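Local coordinates for putative nucleic acid-binding lipoprotein (Klebsiella pneumoniae subsp. pneumoniae MGH 78578, PDB 3F1Z), which is of unknown function but is a putative lipoprotein with an OB fold that may bind nucleic acid, at residues R62-I67 and Y72-M77. Numbering follows the deposited sequence.
Sequences RRKSGI and YFIVTM
Tyr72 O accepts the backbone N-H of Lys64 at 2.8 Å, nearly straight at 163°. The return bond runs from Tyr72 N to Lys64 O, so this antiparallel pair is joined in both directions. Arg62 and Ile74 form the next hydrogen-bonded pair. There Ile74 N reaches Arg62 O at 3.0 Å, while the bond from Arg62 N to Ile74 O is weak. Between them Arg63 and Phe73 are a non-hydrogen-bonded pair, and Phe73 CA makes a CA-H...O contact of 3.2 Å with Arg62 O.

With Tyr72 CG between its backbone N and carbonyl carbon (chi1 69°), the ring leans toward the neighbouring strand on the face carrying Lys64. Lys64 CB lies over one ring face in a CH-pi contact, 3.9 Å from the centroid of the Tyr72 ring and offset toward the rim. The two side chains run side by side in the same direction, and Lys64 CD passes 3.7 Å from Tyr72 OH. Gly66 CA meets the ring edge at Tyr72 CD1, while Ile74 CD1 lies at the edge in the ring plane.

The other face holds Arg63 and Phe73. The aliphatic CB, CG and CD of the extended Arg63 chain touch Phe73 CE2, with CB at 3.8 Å. The guanidinium plane is 81° from the ring plane. Arg63 also makes a cation-pi contact with Tyr71.

Arg62 turns its guanidinium away to a salt bridge with Asp60. The contact lies at the turn end of the hairpin formed by strands 51-65 and 71-78 of the OB fold. Along its other edge strand 71-78 pairs with strand 88-93, and Phe73 packs against helix 97-100.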
loop_
_atom_site.group_PDB
_atom_site.type_symbol
_atom_site.label_atom_id
_atom_site.label_comp_id
_atom_site.label_asym_id
_atom_site.label_seq_id
_atom_site.Cartn_x
_atom_site.Cartn_y
_atom_site.Cartn_z
ATOM N N ARG A 62 -2.322 9.926 -7.675
ATOM C CA ARG A 62 -1.550 10.802 -8.498
ATOM C C ARG A 62 -0.817 10.023 -9.556
ATOM O O ARG A 62 -0.236 8.988 -9.260
ATOM C CB ARG A 62 -0.529 11.353 -7.554
ATOM C CG ARG A 62 0.193 12.480 -7.972
ATOM C CD ARG A 62 0.994 12.975 -6.814
ATOM N NE ARG A 62 0.128 13.636 -5.853
ATOM C CZ ARG A 62 0.010 14.943 -5.710
ATOM N NH1 ARG A 62 0.668 15.767 -6.473
ATOM N NH2 ARG A 62 -0.794 15.414 -4.796
ATOM N N ARG A 63 -0.875 10.493 -10.791
ATOM C CA ARG A 63 -0.137 9.887 -11.867
ATOM C C ARG A 63 1.209 10.608 -11.924
ATOM O O ARG A 63 1.273 11.850 -11.781
ATOM C CB ARG A 63 -0.889 10.044 -13.163
ATOM C CG ARG A 63 -0.141 9.565 -14.374
ATOM C CD ARG A 63 -1.072 9.466 -15.531
ATOM N NE ARG A 63 -0.377 9.190 -16.792
ATOM C CZ ARG A 63 -0.912 8.510 -17.800
ATOM N NH1 ARG A 63 -2.102 7.963 -17.691
ATOM N NH2 ARG A 63 -0.232 8.310 -18.897
ATOM N N LYS A 64 2.277 9.827 -12.116
ATOM C CA LYS A 64 3.617 10.351 -12.102
ATOM C C LYS A 64 4.467 9.896 -13.282
ATOM O O LYS A 64 4.305 8.780 -13.769
ATOM C CB LYS A 64 4.294 9.998 -10.763
ATOM C CG LYS A 64 3.762 10.890 -9.587
ATOM C CD LYS A 64 4.809 11.126 -8.517
ATOM C CE LYS A 64 4.873 12.598 -8.044
ATOM N NZ LYS A 64 5.663 13.621 -8.890
ATOM N N SER A 65 5.342 10.806 -13.736
ATOM C CA SER A 65 6.277 10.568 -14.806
ATOM C C SER A 65 7.313 9.595 -14.343
ATOM O O SER A 65 7.983 9.805 -13.303
ATOM C CB SER A 65 7.031 11.860 -15.199
ATOM O OG SER A 65 6.215 12.740 -15.963
ATOM N N GLY A 66 7.492 8.550 -15.131
ATOM C CA GLY A 66 8.499 7.559 -14.822
ATOM C C GLY A 66 9.763 7.733 -15.637
ATOM O O GLY A 66 9.860 8.567 -16.550
ATOM N N ILE A 67 10.733 6.914 -15.288
ATOM C CA ILE A 67 12.008 6.873 -15.983
ATOM C C ILE A 67 11.868 5.880 -17.165
ATOM O O ILE A 67 11.154 4.860 -17.094
ATOM C CB ILE A 67 13.145 6.351 -15.034
ATOM C CG1 ILE A 67 13.057 7.031 -13.633
ATOM C CG2 ILE A 67 14.537 6.506 -15.730
ATOM C CD1 ILE A 67 13.927 6.376 -12.478
ATOM N N TYR A 72 3.660 5.930 -13.744
ATOM C CA TYR A 72 3.175 5.082 -12.677
ATOM C C TYR A 72 2.258 5.934 -11.799
ATOM O O TYR A 72 2.066 7.080 -12.074
ATOM C CB TYR A 72 4.350 4.494 -11.909
ATOM C CG TYR A 72 5.120 5.514 -11.109
ATOM C CD1 TYR A 72 6.092 6.298 -11.707
ATOM C CD2 TYR A 72 4.862 5.703 -9.760
ATOM C CE1 TYR A 72 6.821 7.252 -10.986
ATOM C CE2 TYR A 72 5.595 6.651 -8.991
ATOM C CZ TYR A 72 6.571 7.426 -9.619
ATOM O OH TYR A 72 7.269 8.388 -8.913
ATOM N N PHE A 73 1.672 5.347 -10.749
ATOM C CA PHE A 73 0.764 6.054 -9.890
ATOM C C PHE A 73 1.134 5.821 -8.457
ATOM O O PHE A 73 1.509 4.723 -8.118
ATOM C CB PHE A 73 -0.626 5.489 -10.041
ATOM C CG PHE A 73 -1.172 5.506 -11.428
ATOM C CD1 PHE A 73 -1.017 4.436 -12.254
ATOM C CD2 PHE A 73 -1.926 6.568 -11.869
ATOM C CE1 PHE A 73 -1.565 4.448 -13.551
ATOM C CE2 PHE A 73 -2.475 6.595 -13.142
ATOM C CZ PHE A 73 -2.285 5.526 -13.984
ATOM N N ILE A 74 1.012 6.843 -7.618
ATOM C CA ILE A 74 1.156 6.721 -6.175
ATOM C C ILE A 74 -0.260 6.928 -5.574
ATOM O O ILE A 74 -0.957 7.921 -5.882
ATOM C CB ILE A 74 2.091 7.793 -5.595
ATOM C CG1 ILE A 74 3.499 7.596 -6.087
ATOM C CG2 ILE A 74 2.244 7.620 -4.109
ATOM C CD1 ILE A 74 4.161 6.237 -5.594
ATOM N N VAL A 75 -0.665 5.989 -4.720
ATOM C CA VAL A 75 -1.933 6.034 -3.983
ATOM C C VAL A 75 -1.557 6.101 -2.505
ATOM O O VAL A 75 -0.755 5.300 -2.028
ATOM C CB VAL A 75 -2.772 4.815 -4.266
ATOM C CG1 VAL A 75 -3.933 4.720 -3.292
ATOM C CG2 VAL A 75 -3.289 4.880 -5.701
ATOM N N THR A 76 -2.069 7.113 -1.807
ATOM C CA THR A 76 -1.739 7.349 -0.409
ATOM C C THR A 76 -2.976 7.086 0.428
ATOM O O THR A 76 -4.066 7.555 0.093
ATOM C CB THR A 76 -1.280 8.794 -0.163
ATOM O OG1 THR A 76 -0.262 9.118 -1.090
ATOM C CG2 THR A 76 -0.742 8.998 1.253
HETATM N N MSE A 77 -2.775 6.419 1.564
HETATM C CA MSE A 77 -3.862 5.943 2.406
HETATM C C MSE A 77 -3.632 6.354 3.837
HETATM O O MSE A 77 -2.500 6.246 4.325
HETATM C CB MSE A 77 -3.878 4.408 2.313
HETATM C CG MSE A 77 -5.009 3.743 3.023
HETATM SE SE MSE A 77 -4.813 1.799 3.135
HETATM C CE MSE A 77 -5.721 1.316 1.463
#